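PDB 2G0I: ribosomal processing cysteine protease Prp from Streptococcus mutans, which probably acts as a cysteine-type peptidase of the Prp family, with a role in ribosome biogenesis, and binds calcium in the crystal. Local coordinates for residues G45-V50 with A122-I127; A68-L73 with T128-N133; N76-L81 with V89-D94. All blocks are in the same frame, centred on the assembly; numbering follows the deposited sequence.

Contact 1 (G45-V50 with A122-I127); sequences GILESV and AFLLGI
V50 meets F123 and L47 meets L124, giving two separate apolar touches between a strand and a helix. V50 sits obliquely to the phenyl side chain, and both its methyls approach one ring atom, CE2. V50 CG1 is 3.8 Å from F123 CE2, and V50 CG2 is 3.9 Å from the same atom. The two methyls come from different directions. CG2 lies at the ring edge, in its plane, while CG1 approaches at a slant. The ring reaches the strand because F123 CG is anti to its backbone N (chi1 177°). One face of the ring is covered from within the helix, where I127 CG1 stands 3.6 Å above the plane, toward the rim.

L47 and L124 meet through one methyl each. L47 CD1 is 4.2 Å from L124 CD2. Each of these methyls is the extended branch of its leucine, so both side chains spend their full length in closing the gap.

The strand belongs to the sheet of a two-layer alpha/beta sandwich, and helix 114-133 packs on that sheet. E48 and S49 both face I41 of the neighbouring strand, a classic beta bulge. The extra residue is consistent with L47 and V50, three apart, both pointing to the helix. F120 of the same helix also touches both L47 and V50, while F40 of strand 36-43 lies against V50 and L124. The F123 ring continues onto L73 and L77 of helix 61-84.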
loop_
_atom_site.group_PDB
_atom_site.type_symbol
_atom_site.label_atom_id
_atom_site.label_comp_id
_atom_site.label_asym_id
_atom_site.label_seq_id
_atom_site.Cartn_x
_atom_site.Cartn_y
_atom_site.Cartn_z
ATOM N N GLY B 45 -10.648 19.169 -7.136
ATOM C CA GLY B 45 -9.480 18.512 -7.689
ATOM C C GLY B 45 -8.673 17.680 -6.707
ATOM O O GLY B 45 -7.885 16.846 -7.134
ATOM N N ILE B 46 -8.856 17.910 -5.405
ATOM C CA ILE B 46 -8.120 17.162 -4.371
ATOM C C ILE B 46 -8.989 16.091 -3.642
ATOM O O ILE B 46 -10.172 16.297 -3.337
ATOM C CB ILE B 46 -7.417 18.097 -3.324
ATOM C CG1 ILE B 46 -8.442 18.791 -2.420
ATOM C CG2 ILE B 46 -6.444 19.143 -4.034
ATOM C CD1 ILE B 46 -7.933 19.249 -1.034
ATOM N N LEU B 47 -8.381 14.939 -3.379
ATOM C CA LEU B 47 -9.034 13.910 -2.568
ATOM C C LEU B 47 -9.185 14.396 -1.141
ATOM O O LEU B 47 -8.196 14.763 -0.492
ATOM C CB LEU B 47 -8.199 12.618 -2.598
ATOM C CG LEU B 47 -8.235 11.921 -3.959
ATOM C CD1 LEU B 47 -7.145 10.861 -4.007
ATOM C CD2 LEU B 47 -9.629 11.303 -4.238
ATOM N N GLU B 48 -10.411 14.317 -0.636
ATOM C CA GLU B 48 -10.705 14.798 0.698
ATOM C C GLU B 48 -11.075 13.704 1.678
ATOM O O GLU B 48 -10.743 13.816 2.836
ATOM C CB GLU B 48 -11.818 15.855 0.671
ATOM C CG GLU B 48 -11.358 17.126 -0.084
ATOM C CD GLU B 48 -11.887 18.409 0.547
ATOM O OE1 GLU B 48 -11.142 19.406 0.574
ATOM O OE2 GLU B 48 -13.022 18.395 1.004
ATOM N N SER B 49 -11.767 12.669 1.214
ATOM C CA SER B 49 -12.155 11.578 2.109
ATOM C C SER B 49 -12.345 10.246 1.407
ATOM O O SER B 49 -12.606 10.180 0.212
ATOM C CB SER B 49 -13.431 11.925 2.880
ATOM O OG SER B 49 -14.560 12.005 2.007
ATOM N N VAL B 50 -12.249 9.177 2.188
ATOM C CA VAL B 50 -12.599 7.854 1.684
ATOM C C VAL B 50 -13.302 7.109 2.797
ATOM O O VAL B 50 -12.899 7.186 3.978
ATOM C CB VAL B 50 -11.372 7.079 1.097
ATOM C CG1 VAL B 50 -10.327 6.881 2.176
ATOM C CG2 VAL B 50 -11.817 5.695 0.565
ATOM N N ALA B 122 -2.174 7.384 -4.470
ATOM C CA ALA B 122 -1.619 6.003 -4.502
ATOM C C ALA B 122 -2.594 5.010 -3.902
ATOM O O ALA B 122 -2.732 3.907 -4.385
ATOM C CB ALA B 122 -0.339 5.951 -3.756
ATOM N N PHE B 123 -3.234 5.395 -2.811
ATOM C CA PHE B 123 -4.272 4.555 -2.194
ATOM C C PHE B 123 -5.441 4.359 -3.133
ATOM O O PHE B 123 -5.918 3.233 -3.300
ATOM C CB PHE B 123 -4.740 5.152 -0.857
ATOM C CG PHE B 123 -5.844 4.374 -0.215
ATOM C CD1 PHE B 123 -5.601 3.056 0.257
ATOM C CD2 PHE B 123 -7.113 4.934 -0.095
ATOM C CE1 PHE B 123 -6.620 2.323 0.859
ATOM C CE2 PHE B 123 -8.170 4.207 0.521
ATOM C CZ PHE B 123 -7.916 2.905 0.978
ATOM N N LEU B 124 -5.932 5.443 -3.721
ATOM C CA LEU B 124 -7.014 5.307 -4.720
ATOM C C LEU B 124 -6.585 4.382 -5.863
ATOM O O LEU B 124 -7.372 3.576 -6.372
ATOM C CB LEU B 124 -7.400 6.697 -5.268
ATOM C CG LEU B 124 -8.350 6.739 -6.482
ATOM C CD1 LEU B 124 -9.658 6.141 -6.085
ATOM C CD2 LEU B 124 -8.467 8.174 -6.986
ATOM N N LEU B 125 -5.341 4.525 -6.305
ATOM C CA LEU B 125 -4.826 3.672 -7.401
ATOM C C LEU B 125 -4.886 2.197 -6.970
ATOM O O LEU B 125 -5.344 1.345 -7.723
ATOM C CB LEU B 125 -3.395 4.077 -7.780
ATOM C CG LEU B 125 -2.791 3.290 -8.965
ATOM C CD1 LEU B 125 -3.598 3.502 -10.284
ATOM C CD2 LEU B 125 -1.351 3.687 -9.161
ATOM N N GLY B 126 -4.458 1.901 -5.753
ATOM C CA GLY B 126 -4.495 0.492 -5.268
ATOM C C GLY B 126 -5.888 -0.100 -5.139
ATOM O O GLY B 126 -6.135 -1.278 -5.550
ATOM N N ILE B 127 -6.811 0.673 -4.549
ATOM C CA ILE B 127 -8.214 0.242 -4.437
ATOM C C ILE B 127 -8.831 0.034 -5.812
ATOM O O ILE B 127 -9.488 -0.990 -6.054
ATOM C CB ILE B 127 -9.069 1.235 -3.597
ATOM C CG1 ILE B 127 -8.531 1.323 -2.161
ATOM C CG2 ILE B 127 -10.578 0.851 -3.604
ATOM C CD1 ILE B 127 -8.598 -0.018 -1.327
#

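Contact 2 (A68-L73 with T128-N133); sequences AAVSTL and TNLAEN. With CA (calcium ion), chain E.
L130 puts its two methyls against A69, V70 and L73, all apolar touches. L130 CD1 does most of the work. It meets L73 CD1 tip to tip at 3.8 Å and V70 CG2 at 3.9 Å, the valine crossing at a slant. A69 CB touches both branches, 4.0 Å from L130 CD1 and 4.0 Å from L130 CD2. L130 CG lies opposite the carbonyl carbon (chi1 -69°), and the extended chain then carries CD1 to the other helix. The two helix segments run antiparallel at 170°, with axes 11.2 Å apart.

No hydrogen bond crosses between the segments. Within helix 61-84, T72 OG1 donates to A68 O at 2.7 Å, from above the carbonyl plane. T72 N reaches the same oxygen from the opposite face. T72 itself packs on A69 of the second subunit.

Metal binding lies apart from the helix pairing. E132, near the end of helix 114-133, holds a calcium ion with both carboxylate oxygens. E132 OE1 is 2.5 Å from the calcium ion, and one further ligand atom comes from outside the two segments.

With no polar bond across it, this pairing rests on shape and the burial of methyl groups.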
loop_
_atom_site.group_PDB
_atom_site.type_symbol
_atom_site.label_atom_id
_atom_site.label_comp_id
_atom_site.label_asym_id
_atom_site.label_seq_id
_atom_site.Cartn_x
_atom_site.Cartn_y
_atom_site.Cartn_z
ATOM N N ALA B 68 -7.542 -8.494 3.321
ATOM C CA ALA B 68 -6.176 -8.276 3.814
ATOM C C ALA B 68 -5.468 -7.221 2.946
ATOM O O ALA B 68 -4.827 -6.309 3.506
ATOM C CB ALA B 68 -5.415 -9.583 3.801
ATOM N N ALA B 69 -5.597 -7.345 1.622
ATOM C CA ALA B 69 -5.072 -6.332 0.678
ATOM C C ALA B 69 -5.615 -4.924 0.952
ATOM O O ALA B 69 -4.852 -3.947 1.048
ATOM C CB ALA B 69 -5.402 -6.730 -0.752
ATOM N N VAL B 70 -6.934 -4.825 1.091
ATOM C CA VAL B 70 -7.568 -3.513 1.414
ATOM C C VAL B 70 -7.111 -2.951 2.760
ATOM O O VAL B 70 -6.800 -1.768 2.872
ATOM C CB VAL B 70 -9.102 -3.596 1.326
ATOM C CG1 VAL B 70 -9.775 -2.259 1.819
ATOM C CG2 VAL B 70 -9.520 -3.969 -0.104
ATOM N N SER B 71 -7.112 -3.761 3.811
ATOM C CA SER B 71 -6.658 -3.261 5.115
ATOM C C SER B 71 -5.206 -2.821 5.149
ATOM O O SER B 71 -4.882 -1.795 5.773
ATOM C CB SER B 71 -6.952 -4.260 6.238
ATOM O OG SER B 71 -8.363 -4.432 6.212
ATOM N N THR B 72 -4.353 -3.576 4.474
ATOM C CA THR B 72 -2.924 -3.192 4.366
ATOM C C THR B 72 -2.744 -1.810 3.730
ATOM O O THR B 72 -2.033 -0.973 4.271
ATOM C CB THR B 72 -2.156 -4.276 3.587
ATOM O OG1 THR B 72 -2.334 -5.528 4.287
ATOM C CG2 THR B 72 -0.660 -3.925 3.533
ATOM N N LEU B 73 -3.428 -1.575 2.615
ATOM C CA LEU B 73 -3.351 -0.281 1.898
ATOM C C LEU B 73 -3.944 0.829 2.750
ATOM O O LEU B 73 -3.358 1.926 2.852
ATOM C CB LEU B 73 -4.110 -0.354 0.562
ATOM C CG LEU B 73 -3.437 -1.172 -0.554
ATOM C CD1 LEU B 73 -4.365 -1.347 -1.775
ATOM C CD2 LEU B 73 -2.071 -0.557 -0.981
ATOM N N THR B 128 -8.648 1.009 -6.699
ATOM C CA THR B 128 -9.126 0.904 -8.101
ATOM C C THR B 128 -8.547 -0.347 -8.806
ATOM O O THR B 128 -9.263 -1.064 -9.528
ATOM C CB THR B 128 -8.831 2.226 -8.910
ATOM O OG1 THR B 128 -9.527 3.303 -8.264
ATOM C CG2 THR B 128 -9.312 2.106 -10.386
ATOM N N ASN B 129 -7.271 -0.632 -8.587
ATOM C CA ASN B 129 -6.712 -1.894 -9.132
ATOM C C ASN B 129 -7.321 -3.202 -8.565
ATOM O O ASN B 129 -7.538 -4.191 -9.288
ATOM C CB ASN B 129 -5.169 -1.871 -9.126
ATOM C CG ASN B 129 -4.608 -0.975 -10.231
ATOM O OD1 ASN B 129 -5.293 -0.702 -11.225
ATOM N ND2 ASN B 129 -3.376 -0.515 -10.074
ATOM N N LEU B 130 -7.667 -3.191 -7.288
ATOM C CA LEU B 130 -8.401 -4.294 -6.689
ATOM C C LEU B 130 -9.828 -4.407 -7.220
ATOM O O LEU B 130 -10.318 -5.534 -7.427
ATOM C CB LEU B 130 -8.377 -4.178 -5.150
ATOM C CG LEU B 130 -7.017 -4.400 -4.471
ATOM C CD1 LEU B 130 -6.984 -3.881 -3.006
ATOM C CD2 LEU B 130 -6.679 -5.889 -4.494
ATOM N N ALA B 131 -10.496 -3.268 -7.430
ATOM C CA ALA B 131 -11.824 -3.247 -8.009
ATOM C C ALA B 131 -11.811 -3.808 -9.439
ATOM O O ALA B 131 -12.804 -4.396 -9.878
ATOM C CB ALA B 131 -12.424 -1.842 -7.975
ATOM N N GLU B 132 -10.711 -3.589 -10.155
ATOM C CA GLU B 132 -10.558 -4.070 -11.537
ATOM C C GLU B 132 -10.319 -5.558 -11.598
ATOM O O GLU B 132 -10.885 -6.244 -12.447
ATOM C CB GLU B 132 -9.396 -3.361 -12.245
ATOM C CG GLU B 132 -9.728 -1.973 -12.723
ATOM C CD GLU B 132 -11.012 -1.930 -13.539
ATOM O OE1 GLU B 132 -10.971 -2.307 -14.723
ATOM O OE2 GLU B 132 -12.078 -1.528 -13.000
ATOM N N ASN B 133 -9.459 -6.037 -10.703
ATOM C CA ASN B 133 -8.964 -7.404 -10.688
ATOM C C ASN B 133 -9.928 -8.321 -9.961
ATOM O O ASN B 133 -10.080 -9.473 -10.332
ATOM C CB ASN B 133 -7.598 -7.475 -9.981
ATOM C CG ASN B 133 -6.471 -6.763 -10.752
ATOM O OD1 ASN B 133 -5.329 -6.711 -10.279
ATOM N ND2 ASN B 133 -6.781 -6.225 -11.925
HETATM CA CA CA E . -13.409 -1.881 -15.268
#

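Contact 3 (N76-L81 with V89-D94); sequences NLVNAL and VSLQMD
No ring or other flat group takes part where V78 and L81 meet V89 and L91, so there are no faces or edges to cover. L81 and V89 cross at about a right angle. L81 CD1 presses on V89 CG1 at 3.4 Å, tighter than usual for two carbons. The same valine methyl is 4.1 Å from L81 CB, so it lies against the base of the leucine as well as one tip.

V89 divides its two methyls between two partners. With chi1 at -48°, CG1 goes to L81, while CG2 lies between the backbone N and the carbonyl carbon and faces V78. V78 CG1 is 4.4 Å from V89 CG2. It is also 4.4 Å from L91 CD2, so this one methyl touches both strand-side residues loosely.

The contact links the later part of helix 61-84 with the next strand, at the outer side of the sheet within the chain. L81 is also hydrogen-bonded through its backbone to C87 in the short connection and touches V116 of helix 114-133. Strand 90-94 pairs with strand 100-104, whose M101 touches L91. A80, on another side of the helix, packs on A122 of the second subunit.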
loop_
_atom_site.group_PDB
_atom_site.type_symbol
_atom_site.label_atom_id
_atom_site.label_comp_id
_atom_site.label_asym_id
_atom_site.label_seq_id
_atom_site.Cartn_x
_atom_site.Cartn_y
_atom_site.Cartn_z
ATOM N N ASN B 76 -1.702 1.601 5.743
ATOM C CA ASN B 76 -0.504 2.265 5.247
ATOM C C ASN B 76 -0.718 3.730 4.845
ATOM O O ASN B 76 0.172 4.576 5.098
ATOM C CB ASN B 76 0.112 1.465 4.114
ATOM C CG ASN B 76 1.529 1.914 3.783
ATOM O OD1 ASN B 76 1.783 2.320 2.659
ATOM N ND2 ASN B 76 2.433 1.840 4.751
ATOM N N LEU B 77 -1.873 4.040 4.238
ATOM C CA LEU B 77 -2.239 5.440 3.997
ATOM C C LEU B 77 -2.263 6.245 5.323
ATOM O O LEU B 77 -1.605 7.285 5.418
ATOM C CB LEU B 77 -3.579 5.541 3.255
ATOM C CG LEU B 77 -4.043 7.007 3.136
ATOM C CD1 LEU B 77 -3.112 7.769 2.148
ATOM C CD2 LEU B 77 -5.432 6.973 2.675
ATOM N N VAL B 78 -2.973 5.756 6.340
ATOM C CA VAL B 78 -3.036 6.450 7.635
ATOM C C VAL B 78 -1.653 6.663 8.229
ATOM O O VAL B 78 -1.314 7.777 8.622
ATOM C CB VAL B 78 -3.952 5.693 8.666
ATOM C CG1 VAL B 78 -3.890 6.316 10.087
ATOM C CG2 VAL B 78 -5.391 5.675 8.149
ATOM N N ASN B 79 -0.862 5.594 8.264
ATOM C CA ASN B 79 0.473 5.623 8.873
ATOM C C ASN B 79 1.452 6.485 8.062
ATOM O O ASN B 79 2.168 7.323 8.627
ATOM C CB ASN B 79 1.003 4.191 9.041
ATOM C CG ASN B 79 0.221 3.378 10.095
ATOM O OD1 ASN B 79 -0.438 3.940 10.996
ATOM N ND2 ASN B 79 0.296 2.041 9.984
ATOM N N ALA B 80 1.452 6.329 6.734
ATOM C CA ALA B 80 2.297 7.172 5.862
ATOM C C ALA B 80 1.940 8.661 5.930
ATOM O O ALA B 80 2.857 9.508 5.938
ATOM C CB ALA B 80 2.267 6.678 4.371
ATOM N N LEU B 81 0.634 8.995 5.933
ATOM C CA LEU B 81 0.218 10.399 6.116
ATOM C C LEU B 81 0.835 11.015 7.380
ATOM O O LEU B 81 1.429 12.082 7.329
ATOM C CB LEU B 81 -1.296 10.539 6.197
ATOM C CG LEU B 81 -1.936 10.471 4.810
ATOM C CD1 LEU B 81 -3.439 10.300 4.936
ATOM C CD2 LEU B 81 -1.555 11.679 3.933
ATOM N N VAL B 89 -4.773 12.566 10.339
ATOM C CA VAL B 89 -6.093 12.504 9.763
ATOM C C VAL B 89 -7.119 12.350 10.868
ATOM O O VAL B 89 -6.793 11.956 12.003
ATOM C CB VAL B 89 -6.181 11.391 8.651
ATOM C CG1 VAL B 89 -5.000 11.537 7.717
ATOM C CG2 VAL B 89 -6.216 9.971 9.247
ATOM N N SER B 90 -8.358 12.668 10.521
ATOM C CA SER B 90 -9.474 12.254 11.297
ATOM C C SER B 90 -9.801 10.855 10.757
ATOM O O SER B 90 -9.838 10.638 9.539
ATOM C CB SER B 90 -10.608 13.233 11.058
ATOM O OG SER B 90 -11.819 12.743 11.563
ATOM N N LEU B 91 -10.033 9.914 11.661
ATOM C CA LEU B 91 -10.232 8.516 11.273
ATOM C C LEU B 91 -11.274 7.937 12.193
ATOM O O LEU B 91 -11.108 7.966 13.415
ATOM C CB LEU B 91 -8.915 7.732 11.461
ATOM C CG LEU B 91 -9.097 6.196 11.321
ATOM C CD1 LEU B 91 -9.458 5.744 9.894
ATOM C CD2 LEU B 91 -7.859 5.455 11.808
ATOM N N GLN B 92 -12.344 7.396 11.618
ATOM C CA GLN B 92 -13.367 6.673 12.397
ATOM C C GLN B 92 -13.284 5.229 11.920
ATOM O O GLN B 92 -13.248 4.982 10.713
ATOM C CB GLN B 92 -14.734 7.272 12.081
ATOM C CG GLN B 92 -15.866 6.721 12.911
ATOM C CD GLN B 92 -15.554 6.792 14.413
ATOM O OE1 GLN B 92 -15.492 7.894 15.017
ATOM N NE2 GLN B 92 -15.337 5.615 15.024
HETATM N N MSE B 93 -13.252 4.271 12.841
HETATM C CA MSE B 93 -13.240 2.852 12.454
HETATM C C MSE B 93 -14.051 1.990 13.415
HETATM O O MSE B 93 -13.957 2.171 14.643
HETATM C CB MSE B 93 -11.829 2.292 12.516
HETATM C CG MSE B 93 -10.850 2.729 11.458
HETATM SE SE MSE B 93 -9.235 1.672 11.643
HETATM C CE MSE B 93 -9.970 0.010 11.390
ATOM N N ASP B 94 -14.757 0.999 12.870
ATOM C CA ASP B 94 -15.378 -0.063 13.688
ATOM C C ASP B 94 -15.418 -1.414 12.979
ATOM O O ASP B 94 -15.207 -1.503 11.777
ATOM C CB ASP B 94 -16.769 0.339 14.256
ATOM C CG ASP B 94 -17.870 0.435 13.191
ATOM O OD1 ASP B 94 -18.311 1.568 12.865
ATOM O OD2 ASP B 94 -18.341 -0.611 12.697
#

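Overall arrangement
Helix 61-84 and helix 114-133 lie side by side on the sheet. Contact 1 joins the second helix to strand 46-53. Contact 2 joins the two helices, and contact 3 joins the first helix to strand 90-94, outermost in the sheet of this chain. F123 also touches the helix segments of contacts 2 and 3. F123 CE1 is 3.6 Å from L73 C of contact 2, and F123 CD2 is 3.8 Å from L77 CD2 of segment 76-81. Contacts 2 and 3 adjoin only in sequence, centres about 16 Å apart. The calcium ion sits at E132 in contact 2, about 13 Å from the side chain of L124 in contact 1. All three contacts touch the second subunit.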